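Side-chain contacts in 6-phosphogluconolactonase (Thermotoga maritima, PDB 1VL1), which hydrolyses 6-phosphogluconolactone to 6-phosphogluconate, the second step of the oxidative stage of the pentose phosphate pathway: residues Arg55-Leu58 with Pro59-Lys63; Phe69-Asn72 with Arg73-Phe76; Asn95-Glu98 with Val99-Arg103; Lys105-Ser108 with Gly109-His112. All blocks are in the same frame, centred on the assembly; numbering follows the deposited sequence.

Contact 1. Residues Arg55-Leu58 with Pro59-Lys63; sequences RTPL and PVYEK
Pro57 and Tyr61 meet one helical turn apart, joined by a backbone bond and by the tyrosine ring folded back over the proline. Tyr61 N gives its hydrogen to Pro57 O at 2.9 Å in a nearly straight bond (N-H...O 162°). The same oxygen lies over one face of the Tyr61 ring, displaced toward its rim. Because CG of Tyr61 stands beside its own backbone N (chi1 -59°), the ring leans back along the helix, and Pro57 CB reaches Tyr61 CZ at 3.5 Å. The phenolic oxygen is satisfied outside the turn, by a hydrogen bond with Ala52 O. These residues belong to helix 57-64, the crossover helix of a beta-alpha-beta unit between the parallel strands 47-51 and 74-82. Glu62 N continues the pattern, donating to Leu58 O at 2.9 Å. Pro59 has no N-H to offer; its CD instead lies 3.2 Å from Arg55 O and is pressed against Leu58 CB. On the flank facing helix 92-101, Leu58 CD2 approaches Tyr61 CD2 at 4.1 Å, the two side chains crossing at a slant. Before the helix, Arg55 N is hydrogen-bonded to a citrate probably carried over from crystallisation.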
ATOM      1  N   ARG A  55      -9.321  -0.060   6.088  1.00 26.93           N
ATOM      2  CA  ARG A  55      -9.775  -0.790   7.261  1.00 28.84           C
ATOM      3  C   ARG A  55      -9.103  -2.112   7.445  1.00 27.01           C
ATOM      4  O   ARG A  55      -9.025  -2.583   8.568  1.00 27.66           O
ATOM      5  CB  ARG A  55     -11.285  -0.949   7.217  1.00 29.72           C
ATOM      6  CG  ARG A  55     -11.926   0.448   7.298  1.00 33.33           C
ATOM      7  CD  ARG A  55     -13.430   0.493   7.465  1.00 35.36           C
ATOM      8  NE  ARG A  55     -14.155   0.262   6.204  1.00 41.36           N
ATOM      9  CZ  ARG A  55     -15.427  -0.130   6.168  1.00 41.04           C
ATOM     10  NH1 ARG A  55     -16.094  -0.332   7.298  1.00 46.02           N
ATOM     11  NH2 ARG A  55     -16.033  -0.331   5.019  1.00 40.12           N
ATOM     12  N   THR A  56      -8.636  -2.743   6.365  1.00 26.40           N
ATOM     13  CA  THR A  56      -7.973  -4.023   6.545  1.00 24.89           C
ATOM     14  C   THR A  56      -6.483  -3.971   6.906  1.00 23.65           C
ATOM     15  O   THR A  56      -6.080  -4.695   7.800  1.00 23.92           O
ATOM     16  CB  THR A  56      -8.236  -4.976   5.373  1.00 25.85           C
ATOM     17  OG1 THR A  56      -9.647  -5.100   5.209  1.00 26.23           O
ATOM     18  CG2 THR A  56      -7.783  -6.334   5.715  1.00 25.83           C
ATOM     19  N   PRO A  57      -5.658  -3.197   6.212  1.00 22.96           N
ATOM     20  CA  PRO A  57      -4.254  -3.069   6.592  1.00 23.46           C
ATOM     21  C   PRO A  57      -3.979  -2.487   7.989  1.00 23.21           C
ATOM     22  O   PRO A  57      -3.009  -2.870   8.631  1.00 22.36           O
ATOM     23  CB  PRO A  57      -3.694  -2.194   5.469  1.00 23.19           C
ATOM     24  CG  PRO A  57      -4.619  -2.415   4.300  1.00 24.44           C
ATOM     25  CD  PRO A  57      -5.937  -2.513   4.931  1.00 23.13           C
ATOM     26  N   LEU A  58      -4.791  -1.547   8.434  1.00 24.44           N
ATOM     27  CA  LEU A  58      -4.444  -0.829   9.666  1.00 23.92           C
ATOM     28  C   LEU A  58      -4.258  -1.742  10.880  1.00 23.21           C
ATOM     29  O   LEU A  58      -3.240  -1.594  11.592  1.00 22.72           O
ATOM     30  CB  LEU A  58      -5.438   0.309   9.970  1.00 23.90           C
ATOM     31  CG  LEU A  58      -5.394   1.461   8.973  1.00 25.84           C
ATOM     32  CD1 LEU A  58      -6.558   2.368   9.146  1.00 25.97           C
ATOM     33  CD2 LEU A  58      -4.066   2.190   9.127  1.00 25.32           C
ATOM     34  N   PRO A  59      -5.163  -2.692  11.147  1.00 23.42           N
ATOM     35  CA  PRO A  59      -4.956  -3.610  12.256  1.00 22.83           C
ATOM     36  C   PRO A  59      -3.707  -4.449  12.095  1.00 22.05           C
ATOM     37  O   PRO A  59      -3.087  -4.817  13.084  1.00 22.06           O
ATOM     38  CB  PRO A  59      -6.226  -4.504  12.254  1.00 22.64           C
ATOM     39  CG  PRO A  59      -7.181  -3.754  11.508  1.00 24.54           C
ATOM     40  CD  PRO A  59      -6.487  -2.899  10.552  1.00 22.77           C
ATOM     41  N   VAL A  60      -3.370  -4.804  10.862  1.00 22.29           N
ATOM     42  CA  VAL A  60      -2.111  -5.498  10.609  1.00 21.51           C
ATOM     43  C   VAL A  60      -0.899  -4.653  10.971  1.00 21.89           C
ATOM     44  O   VAL A  60      -0.001  -5.095  11.666  1.00 21.79           O
ATOM     45  CB  VAL A  60      -2.047  -6.021   9.177  1.00 22.43           C
ATOM     46  CG1 VAL A  60      -0.672  -6.506   8.845  1.00 22.91           C
ATOM     47  CG2 VAL A  60      -3.144  -7.138   8.971  1.00 23.46           C
ATOM     48  N   TYR A  61      -0.906  -3.395  10.578  1.00 21.15           N
ATOM     49  CA  TYR A  61       0.203  -2.475  10.931  1.00 20.99           C
ATOM     50  C   TYR A  61       0.331  -2.314  12.426  1.00 21.48           C
ATOM     51  O   TYR A  61       1.462  -2.186  12.971  1.00 21.64           O
ATOM     52  CB  TYR A  61      -0.037  -1.092  10.326  1.00 22.00           C
ATOM     53  CG  TYR A  61      -0.175  -1.064   8.812  1.00 20.19           C
ATOM     54  CD1 TYR A  61       0.296  -2.113   8.015  1.00 22.09           C
ATOM     55  CD2 TYR A  61      -0.780   0.006   8.182  1.00 22.58           C
ATOM     56  CE1 TYR A  61       0.195  -2.094   6.670  1.00 22.15           C
ATOM     57  CE2 TYR A  61      -0.917   0.035   6.828  1.00 22.84           C
ATOM     58  CZ  TYR A  61      -0.402  -1.015   6.064  1.00 21.77           C
ATOM     59  OH  TYR A  61      -0.532  -0.989   4.721  1.00 23.14           O
ATOM     60  N   GLU A  62      -0.809  -2.283  13.097  1.00 22.46           N
ATOM     61  CA  GLU A  62      -0.844  -2.067  14.552  1.00 24.09           C
ATOM     62  C   GLU A  62      -0.038  -3.168  15.272  1.00 22.72           C
ATOM     63  O   GLU A  62       0.690  -2.887  16.207  1.00 21.73           O
ATOM     64  CB  GLU A  62      -2.277  -2.019  15.056  1.00 24.49           C
ATOM     65  CG  GLU A  62      -2.388  -1.560  16.489  1.00 28.87           C
ATOM     66  CD  GLU A  62      -3.817  -1.443  16.945  1.00 30.62           C
ATOM     67  OE1 GLU A  62      -4.736  -1.862  16.176  1.00 40.72           O
ATOM     68  OE2 GLU A  62      -4.003  -0.951  18.087  1.00 39.44           O
ATOM     69  N   LYS A  63      -0.161  -4.416  14.790  1.00 22.54           N
ATOM     70  CA  LYS A  63       0.593  -5.548  15.355  1.00 23.65           C
ATOM     71  C   LYS A  63       2.028  -5.556  14.837  1.00 23.62           C
ATOM     72  O   LYS A  63       2.927  -5.852  15.631  1.00 24.17           O
ATOM     73  CB  LYS A  63      -0.057  -6.869  15.018  1.00 23.02           C
ATOM     74  CG  LYS A  63      -1.348  -7.163  15.763  1.00 26.10           C
TER

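Contact 2. Residues Phe69-Asn72 with Arg73-Phe76; sequences FPWN and RIHF
Pro70 O accepts Arg73 N at 2.9 Å and Trp71 O accepts Ile74 N at 3.1 Å, two successive three-residue steps, as the chain turns through about 87° from 69-72 into 73-76. Pro70 is itself the centre of an inverse gamma turn. Inside the bend, CD1 of Ile74 reaches Phe69 CB at 3.7 Å and Trp71 CE3 at 3.9 Å. Phe69 CB in turn sits over the centre of one face of the indole, while Trp71 CZ3 and Phe76 CZ meet edge to edge at 4.0 Å. On the other flank the Arg73 chain, bent at chi3 (57°), carries CD and NH1 past Pro70 CG; its NE bonds to Asp45 O and its NH2 to Leu41 O and Lys44 O. An alanine here would remove this guanidinium and is likely to leave those three carbonyls without their arginine donor and Pro70 CG without its contact to the arginine chain. A water donates to Asn72 O and also bonds His75 NE2. The turn thus launches strand 74-82 beside the parallel strand 47-51, with Phe69 and Ile74 against Met37 of helix 25-43 and Trp71 and Phe76 against Ile106 in the loop between helix 92-101 and strand 111-112.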
ATOM      1  N   PHE A  69      11.888  -5.181  14.938  1.00 22.87           N
ATOM      2  CA  PHE A  69      12.633  -4.948  13.692  1.00 22.54           C
ATOM      3  C   PHE A  69      13.684  -3.883  13.926  1.00 21.26           C
ATOM      4  O   PHE A  69      13.568  -3.064  14.889  1.00 19.89           O
ATOM      5  CB  PHE A  69      11.707  -4.456  12.603  1.00 22.97           C
ATOM      6  CG  PHE A  69      10.739  -5.486  12.088  1.00 24.00           C
ATOM      7  CD1 PHE A  69      11.183  -6.559  11.361  1.00 27.62           C
ATOM      8  CD2 PHE A  69       9.365  -5.316  12.264  1.00 26.78           C
ATOM      9  CE1 PHE A  69      10.273  -7.498  10.867  1.00 27.45           C
ATOM     10  CE2 PHE A  69       8.457  -6.234  11.757  1.00 30.53           C
ATOM     11  CZ  PHE A  69       8.920  -7.340  11.076  1.00 26.98           C
ATOM     12  N   PRO A  70      14.735  -3.871  13.099  1.00 20.25           N
ATOM     13  CA  PRO A  70      15.644  -2.759  13.101  1.00 20.00           C
ATOM     14  C   PRO A  70      15.019  -1.654  12.249  1.00 19.78           C
ATOM     15  O   PRO A  70      15.276  -1.559  11.054  1.00 18.91           O
ATOM     16  CB  PRO A  70      16.903  -3.346  12.476  1.00 19.46           C
ATOM     17  CG  PRO A  70      16.411  -4.334  11.521  1.00 20.24           C
ATOM     18  CD  PRO A  70      15.118  -4.895  12.097  1.00 20.60           C
ATOM     19  N   TRP A  71      14.178  -0.825  12.866  1.00 19.51           N
ATOM     20  CA  TRP A  71      13.348   0.101  12.107  1.00 20.20           C
ATOM     21  C   TRP A  71      14.122   1.106  11.310  1.00 18.25           C
ATOM     22  O   TRP A  71      13.564   1.650  10.352  1.00 21.04           O
ATOM     23  CB  TRP A  71      12.444   0.857  13.058  1.00 21.19           C
ATOM     24  CG  TRP A  71      11.455  -0.049  13.753  1.00 21.60           C
ATOM     25  CD1 TRP A  71      11.416  -0.331  15.061  1.00 23.75           C
ATOM     26  CD2 TRP A  71      10.351  -0.733  13.155  1.00 20.44           C
ATOM     27  NE1 TRP A  71      10.373  -1.178  15.337  1.00 23.89           N
ATOM     28  CE2 TRP A  71       9.695  -1.446  14.185  1.00 23.70           C
ATOM     29  CE3 TRP A  71       9.839  -0.805  11.868  1.00 21.57           C
ATOM     30  CZ2 TRP A  71       8.548  -2.219  13.958  1.00 23.65           C
ATOM     31  CZ3 TRP A  71       8.707  -1.566  11.630  1.00 22.02           C
ATOM     32  CH2 TRP A  71       8.064  -2.260  12.681  1.00 23.95           C
ATOM     33  N   ASN A  72      15.307   1.475  11.767  1.00 18.03           N
ATOM     34  CA  ASN A  72      16.177   2.348  10.979  1.00 18.83           C
ATOM     35  C   ASN A  72      16.548   1.817   9.605  1.00 18.72           C
ATOM     36  O   ASN A  72      17.003   2.576   8.763  1.00 19.43           O
ATOM     37  CB  ASN A  72      17.437   2.706  11.715  1.00 18.83           C
ATOM     38  CG  ASN A  72      18.314   1.508  12.061  1.00 19.64           C
ATOM     39  OD1 ASN A  72      17.849   0.555  12.668  1.00 20.89           O
ATOM     40  ND2 ASN A  72      19.597   1.570  11.695  1.00 18.74           N
ATOM     41  N   ARG A  73      16.381   0.525   9.375  1.00 18.24           N
ATOM     42  CA  ARG A  73      16.713  -0.087   8.060  1.00 17.90           C
ATOM     43  C   ARG A  73      15.465  -0.228   7.211  1.00 19.25           C
ATOM     44  O   ARG A  73      15.526  -0.736   6.093  1.00 20.81           O
ATOM     45  CB  ARG A  73      17.328  -1.454   8.323  1.00 17.14           C
ATOM     46  CG  ARG A  73      18.682  -1.350   8.994  1.00 16.17           C
ATOM     47  CD  ARG A  73      19.303  -2.681   9.362  1.00 18.49           C
ATOM     48  NE  ARG A  73      19.430  -3.523   8.168  1.00 17.18           N
ATOM     49  CZ  ARG A  73      19.420  -4.847   8.181  1.00 18.21           C
ATOM     50  NH1 ARG A  73      19.379  -5.524   9.320  1.00 18.22           N
ATOM     51  NH2 ARG A  73      19.539  -5.516   7.045  1.00 20.25           N
ATOM     52  N   ILE A  74      14.314   0.208   7.707  1.00 19.27           N
ATOM     53  CA  ILE A  74      13.074   0.040   6.958  1.00 18.68           C
ATOM     54  C   ILE A  74      12.495   1.370   6.550  1.00 20.90           C
ATOM     55  O   ILE A  74      12.269   2.221   7.396  1.00 20.00           O
ATOM     56  CB  ILE A  74      12.026  -0.781   7.731  1.00 19.10           C
ATOM     57  CG1 ILE A  74      12.632  -2.129   8.177  1.00 20.49           C
ATOM     58  CG2 ILE A  74      10.788  -0.972   6.866  1.00 19.55           C
ATOM     59  CD1 ILE A  74      11.835  -2.840   9.262  1.00 20.44           C
ATOM     60  N   HIS A  75      12.301   1.561   5.244  1.00 21.26           N
ATOM     61  CA  HIS A  75      11.708   2.819   4.696  1.00 20.71           C
ATOM     62  C   HIS A  75      10.300   2.598   4.224  1.00 22.63           C
ATOM     63  O   HIS A  75      10.030   1.612   3.502  1.00 22.71           O
ATOM     64  CB  HIS A  75      12.575   3.340   3.557  1.00 22.37           C
ATOM     65  CG  HIS A  75      13.947   3.709   3.994  1.00 21.27           C
ATOM     66  ND1 HIS A  75      14.391   5.008   4.043  1.00 27.88           N
ATOM     67  CD2 HIS A  75      14.958   2.937   4.451  1.00 27.22           C
ATOM     68  CE1 HIS A  75      15.619   5.022   4.528  1.00 26.27           C
ATOM     69  NE2 HIS A  75      15.987   3.781   4.780  1.00 28.21           N
ATOM     70  N   PHE A  76       9.388   3.498   4.610  1.00 22.95           N
ATOM     71  CA  PHE A  76       7.974   3.295   4.325  1.00 22.75           C
ATOM     72  C   PHE A  76       7.436   4.412   3.392  1.00 22.37           C
ATOM     73  O   PHE A  76       7.825   5.546   3.534  1.00 24.34           O
ATOM     74  CB  PHE A  76       7.135   3.307   5.642  1.00 23.98           C
ATOM     75  CG  PHE A  76       7.345   2.078   6.517  1.00 24.01           C
ATOM     76  CD1 PHE A  76       6.775   0.876   6.166  1.00 21.98           C
ATOM     77  CD2 PHE A  76       8.141   2.121   7.630  1.00 27.54           C
ATOM     78  CE1 PHE A  76       6.941  -0.256   6.939  1.00 24.26           C
ATOM     79  CE2 PHE A  76       8.311   0.962   8.412  1.00 27.63           C
ATOM     80  CZ  PHE A  76       7.715  -0.187   8.051  1.00 24.78           C
TER
HETATM   81  O   HOH W   1      18.406   2.722   6.645  1.00 28.47           O

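Contact 3. Residues Asn95-Glu98 with Val99-Arg103; sequences NINE and VLFSR
Ile96 lays its CG2 methyl over one face of the Phe101 ring, a CH-pi contact 3.7 Å from the ring centroid and 22° off its normal. With CG2 anti to the backbone N (the CG1 torsion chi1 is -58°), the methyl is carried forward along the helix, and it comes within 3.4 Å of Phe101 CZ. Next to this buried pair, Ile96 O is gripped twice, by Leu100 N at 2.8 Å and by Phe101 N at 3.2 Å, the donors arriving from opposite faces of its carbonyl plane. Asn97 O is also held by two bonds: Ser102 N lies in the carbonyl plane on a lone pair, whereas Ser102 OG donates from outside that plane at 2.8 Å. The amide of Asn97 borders this end, its OD1 3.3 Å from Phe101 CB. The exposed side is looser. Glu98 extends away to a salt bridge with Arg94, one turn back, and Arg103 curls round so that NH1 donates to Val99 O at 3.0 Å, with NH2 in a salt bridge to Glu66. The five-residue bonds from Phe101 N and Ser102 N make a wider, pi-type turn late in helix 92-101, the crossover between strands 74-82 and 111-112 in a beta-alpha-beta unit.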
ATOM      1  N   ASN A  95      -3.830   8.001   9.847  1.00 22.59           N
ATOM      2  CA  ASN A  95      -4.247   6.661  10.321  1.00 22.73           C
ATOM      3  C   ASN A  95      -3.085   5.713  10.446  1.00 22.47           C
ATOM      4  O   ASN A  95      -2.991   5.006  11.441  1.00 22.44           O
ATOM      5  CB  ASN A  95      -5.370   6.082   9.447  1.00 23.25           C
ATOM      6  CG  ASN A  95      -6.702   6.676   9.765  1.00 26.70           C
ATOM      7  OD1 ASN A  95      -7.329   6.268  10.724  1.00 28.31           O
ATOM      8  ND2 ASN A  95      -7.151   7.651   8.992  1.00 25.56           N
ATOM      9  N   ILE A  96      -2.179   5.716   9.469  1.00 21.52           N
ATOM     10  CA  ILE A  96      -0.972   4.894   9.569  1.00 21.50           C
ATOM     11  C   ILE A  96       0.019   5.447  10.608  1.00 20.73           C
ATOM     12  O   ILE A  96       0.677   4.675  11.312  1.00 20.90           O
ATOM     13  CB  ILE A  96      -0.270   4.739   8.216  1.00 22.10           C
ATOM     14  CG1 ILE A  96      -1.257   4.103   7.209  1.00 21.23           C
ATOM     15  CG2 ILE A  96       0.963   3.890   8.390  1.00 23.20           C
ATOM     16  CD1 ILE A  96      -0.823   4.185   5.772  1.00 23.82           C
ATOM     17  N   ASN A  97       0.064   6.761  10.774  1.00 19.82           N
ATOM     18  CA  ASN A  97       0.852   7.345  11.880  1.00 20.00           C
ATOM     19  C   ASN A  97       0.367   6.867  13.245  1.00 21.09           C
ATOM     20  O   ASN A  97       1.176   6.488  14.096  1.00 21.78           O
ATOM     21  CB  ASN A  97       0.840   8.871  11.836  1.00 18.90           C
ATOM     22  CG  ASN A  97       1.830   9.502  12.816  1.00 21.72           C
ATOM     23  OD1 ASN A  97       2.983   9.099  12.873  1.00 22.54           O
ATOM     24  ND2 ASN A  97       1.356  10.451  13.641  1.00 23.21           N
ATOM     25  N   GLU A  98      -0.949   6.792  13.414  1.00 21.76           N
ATOM     26  CA  GLU A  98      -1.546   6.368  14.685  1.00 23.21           C
ATOM     27  C   GLU A  98      -1.180   4.921  15.066  1.00 22.38           C
ATOM     28  O   GLU A  98      -0.937   4.632  16.230  1.00 22.84           O
ATOM     29  CB  GLU A  98      -3.061   6.569  14.631  1.00 23.92           C
ATOM     30  CG  GLU A  98      -3.455   7.976  15.076  1.00 27.09           C
ATOM     31  CD  GLU A  98      -4.896   8.374  14.818  1.00 28.46           C
ATOM     32  OE1 GLU A  98      -5.700   7.554  14.301  1.00 35.36           O
ATOM     33  OE2 GLU A  98      -5.170   9.554  15.120  1.00 33.65           O
ATOM     34  N   VAL A  99      -1.223   4.016  14.087  1.00 22.40           N
ATOM     35  CA  VAL A  99      -0.999   2.580  14.344  1.00 22.67           C
ATOM     36  C   VAL A  99       0.453   2.146  14.215  1.00 23.20           C
ATOM     37  O   VAL A  99       0.867   1.155  14.848  1.00 22.72           O
ATOM     38  CB  VAL A  99      -1.908   1.687  13.463  1.00 21.97           C
ATOM     39  CG1 VAL A  99      -3.387   1.946  13.824  1.00 24.86           C
ATOM     40  CG2 VAL A  99      -1.615   1.821  12.016  1.00 22.79           C
ATOM     41  N   LEU A 100       1.249   2.882  13.443  1.00 22.43           N
ATOM     42  CA  LEU A 100       2.601   2.434  13.141  1.00 22.73           C
ATOM     43  C   LEU A 100       3.660   3.487  13.322  1.00 22.89           C
ATOM     44  O   LEU A 100       4.552   3.296  14.102  1.00 23.21           O
ATOM     45  CB  LEU A 100       2.647   1.910  11.716  1.00 22.30           C
ATOM     46  CG  LEU A 100       3.979   1.460  11.138  1.00 21.37           C
ATOM     47  CD1 LEU A 100       4.511   0.268  11.929  1.00 22.75           C
ATOM     48  CD2 LEU A 100       3.850   1.048   9.646  1.00 23.24           C
ATOM     49  N   PHE A 101       3.579   4.590  12.580  1.00 21.62           N
ATOM     50  CA  PHE A 101       4.716   5.530  12.548  1.00 22.70           C
ATOM     51  C   PHE A 101       5.001   6.178  13.883  1.00 22.75           C
ATOM     52  O   PHE A 101       6.124   6.582  14.142  1.00 24.01           O
ATOM     53  CB  PHE A 101       4.563   6.620  11.476  1.00 21.49           C
ATOM     54  CG  PHE A 101       4.331   6.141  10.074  1.00 21.55           C
ATOM     55  CD1 PHE A 101       4.924   4.992   9.542  1.00 20.24           C
ATOM     56  CD2 PHE A 101       3.510   6.915   9.222  1.00 21.58           C
ATOM     57  CE1 PHE A 101       4.650   4.628   8.230  1.00 20.65           C
ATOM     58  CE2 PHE A 101       3.314   6.566   7.936  1.00 22.75           C
ATOM     59  CZ  PHE A 101       3.869   5.420   7.449  1.00 22.24           C
ATOM     60  N   SER A 102       3.972   6.339  14.702  1.00 22.41           N
ATOM     61  CA  SER A 102       4.103   6.980  16.023  1.00 24.05           C
ATOM     62  C   SER A 102       4.269   5.920  17.114  1.00 23.61           C
ATOM     63  O   SER A 102       4.464   6.267  18.305  1.00 24.55           O
ATOM     64  CB  SER A 102       2.857   7.827  16.293  1.00 24.00           C
ATOM     65  OG  SER A 102       1.719   7.035  16.762  1.00 27.54           O
ATOM     66  N   ARG A 103       4.127   4.619  16.755  1.00 23.36           N
ATOM     67  CA  ARG A 103       4.215   3.539  17.727  1.00 24.25           C
ATOM     68  C   ARG A 103       5.522   2.765  17.676  1.00 24.65           C
ATOM     69  O   ARG A 103       6.124   2.474  18.726  1.00 27.28           O
ATOM     70  CB  ARG A 103       3.006   2.649  17.639  1.00 24.07           C
ATOM     71  CG  ARG A 103       1.756   3.301  18.207  1.00 25.66           C
ATOM     72  CD  ARG A 103       0.488   2.458  18.059  1.00 27.53           C
ATOM     73  NE  ARG A 103       0.453   1.332  19.000  1.00 29.59           N
ATOM     74  CZ  ARG A 103       0.641   0.049  18.689  1.00 30.25           C
ATOM     75  NH1 ARG A 103       0.931  -0.325  17.463  1.00 29.68           N
ATOM     76  NH2 ARG A 103       0.585  -0.879  19.645  1.00 30.77           N
TER

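Contact 4. Residues Lys105-Ser108 with Gly109-His112; sequences KIPS and GNVH
Ile106 turns its CG2 methyl to the later residues, 3.8 Å from Val111 CG2, with the two side chains crossing at about a right angle. With CG2 anti to the backbone N and CG1 beside it (chi1 -59°), the methyl is directed along the chain to where it also meets Asn110 CB at 3.9 Å. Next along the chain, Pro107 offers its carbonyl to Asn110 N at 3.0 Å, closing a 3-10 turn. The proline ring rests by the asparagine amide, its CB 3.7 Å from Asn110 OD1. Ser108 then repeats the three-residue step: its O accepts Val111 N at 3.0 Å in a fairly straight bond (N-H...O 163°). A water donates to Ser108 O and to Val111 O, each at 2.8 Å, tying the turn to the start of the strand on this largely exposed edge. The Asn110 amide points into the protein, where ND2 bonds Ile74 O and Asn72 O. A leucine in its place would lack this donor and would probably leave those two carbonyls without their shared partner. Strand 111-112 then runs parallel to strand 74-82, to which Asn110 and His112 are bonded through the backbone. Ile106 packs on Leu100 of helix 92-101, against which Val111 also lies, and touches Trp71 in the loop before strand 74-82.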
ATOM      1  N   LYS A 105       9.544   2.939  16.738  1.00 24.33           N
ATOM      2  CA  LYS A 105      10.537   4.025  16.689  1.00 25.27           C
ATOM      3  C   LYS A 105      11.262   4.026  15.320  1.00 23.72           C
ATOM      4  O   LYS A 105      12.446   3.695  15.192  1.00 24.73           O
ATOM      5  CB  LYS A 105      11.439   3.985  17.924  1.00 26.16           C
ATOM      6  CG  LYS A 105      10.640   4.495  19.186  1.00 27.57           C
ATOM      7  CD  LYS A 105      11.332   4.343  20.569  1.00 29.09           C
ATOM      8  CE  LYS A 105      10.333   4.595  21.720  1.00 29.72           C
ATOM      9  NZ  LYS A 105      10.901   5.111  22.978  1.00 31.54           N
ATOM     10  N   ILE A 106      10.506   4.407  14.306  1.00 23.15           N
ATOM     11  CA  ILE A 106      11.009   4.530  12.958  1.00 22.66           C
ATOM     12  C   ILE A 106      11.536   5.948  12.773  1.00 23.75           C
ATOM     13  O   ILE A 106      10.794   6.939  13.041  1.00 23.99           O
ATOM     14  CB  ILE A 106       9.883   4.243  11.974  1.00 22.57           C
ATOM     15  CG1 ILE A 106       9.256   2.828  12.129  1.00 20.55           C
ATOM     16  CG2 ILE A 106      10.370   4.467  10.549  1.00 21.30           C
ATOM     17  CD1 ILE A 106       7.830   2.677  11.518  1.00 24.70           C
ATOM     18  N   PRO A 107      12.801   6.086  12.341  1.00 23.17           N
ATOM     19  CA  PRO A 107      13.368   7.410  12.063  1.00 23.16           C
ATOM     20  C   PRO A 107      12.472   8.243  11.154  1.00 22.20           C
ATOM     21  O   PRO A 107      11.871   7.727  10.208  1.00 21.14           O
ATOM     22  CB  PRO A 107      14.692   7.083  11.374  1.00 23.43           C
ATOM     23  CG  PRO A 107      15.119   5.783  12.051  1.00 22.76           C
ATOM     24  CD  PRO A 107      13.782   5.008  12.071  1.00 23.31           C
ATOM     25  N   SER A 108      12.335   9.520  11.476  1.00 21.73           N
ATOM     26  CA  SER A 108      11.498  10.421  10.634  1.00 23.38           C
ATOM     27  C   SER A 108      11.839  10.371   9.145  1.00 23.07           C
ATOM     28  O   SER A 108      10.944  10.308   8.291  1.00 22.90           O
ATOM     29  CB  SER A 108      11.601  11.851  11.125  1.00 23.61           C
ATOM     30  OG  SER A 108      10.824  12.676  10.278  1.00 28.42           O
ATOM     31  N   GLY A 109      13.138  10.369   8.866  1.00 23.60           N
ATOM     32  CA  GLY A 109      13.683  10.337   7.512  1.00 23.08           C
ATOM     33  C   GLY A 109      13.297   9.099   6.712  1.00 23.88           C
ATOM     34  O   GLY A 109      13.402   9.102   5.489  1.00 24.74           O
ATOM     35  N   ASN A 110      12.839   8.051   7.415  1.00 22.72           N
ATOM     36  CA  ASN A 110      12.435   6.798   6.765  1.00 22.29           C
ATOM     37  C   ASN A 110      10.989   6.760   6.385  1.00 23.07           C
ATOM     38  O   ASN A 110      10.549   5.773   5.803  1.00 26.38           O
ATOM     39  CB  ASN A 110      12.695   5.607   7.680  1.00 21.06           C
ATOM     40  CG  ASN A 110      14.138   5.301   7.851  1.00 20.75           C
ATOM     41  OD1 ASN A 110      15.066   6.172   7.773  1.00 22.53           O
ATOM     42  ND2 ASN A 110      14.380   4.039   8.125  1.00 19.59           N
ATOM     43  N   VAL A 111      10.213   7.808   6.705  1.00 21.54           N
ATOM     44  CA  VAL A 111       8.795   7.766   6.462  1.00 22.71           C
ATOM     45  C   VAL A 111       8.486   8.783   5.388  1.00 23.14           C
ATOM     46  O   VAL A 111       8.741   9.961   5.557  1.00 23.74           O
ATOM     47  CB  VAL A 111       7.948   8.072   7.736  1.00 21.66           C
ATOM     48  CG1 VAL A 111       6.477   8.205   7.405  1.00 24.77           C
ATOM     49  CG2 VAL A 111       8.190   7.021   8.746  1.00 25.61           C
ATOM     50  N   HIS A 112       7.806   8.313   4.353  1.00 23.47           N
ATOM     51  CA  HIS A 112       7.545   9.121   3.198  1.00 23.02           C
ATOM     52  C   HIS A 112       6.056   9.161   2.900  1.00 23.66           C
ATOM     53  O   HIS A 112       5.407   8.124   2.783  1.00 24.11           O
ATOM     54  CB  HIS A 112       8.336   8.548   1.991  1.00 24.47           C
ATOM     55  CG  HIS A 112       9.815   8.386   2.237  1.00 24.55           C
ATOM     56  ND1 HIS A 112      10.733   9.386   2.000  1.00 29.69           N
ATOM     57  CD2 HIS A 112      10.524   7.333   2.719  1.00 26.03           C
ATOM     58  CE1 HIS A 112      11.938   8.950   2.323  1.00 26.10           C
ATOM     59  NE2 HIS A 112      11.832   7.734   2.810  1.00 29.78           N
TER
HETATM   60  O   HOH W   2       8.795  11.968   7.541  1.00 27.50           O

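The four contacts follow one another through two consecutive beta-alpha-beta units of the chain. Contacts 1 and 3, with centres about 10 Å apart, pair the two crossover helices: Tyr61 CB packs on Val99 CG2 at 3.7 Å, and Arg103 NH1 probably bonds Glu62 O at 2.9 Å. Contacts 2 and 4 are closest, at about 8 Å between centres, and join neighbouring strands, Phe76 N lying 2.8 Å from Asn110 O in a probable hydrogen bond. Phe101 of contact 3 reaches both, touching Phe76 and Val111. Contacts 1 and 2 do not meet, their nearest atoms being about 7 Å apart. The citrate lies beside contact 1, about 3 Å from the Arg55 side chain, and may mark a pocket.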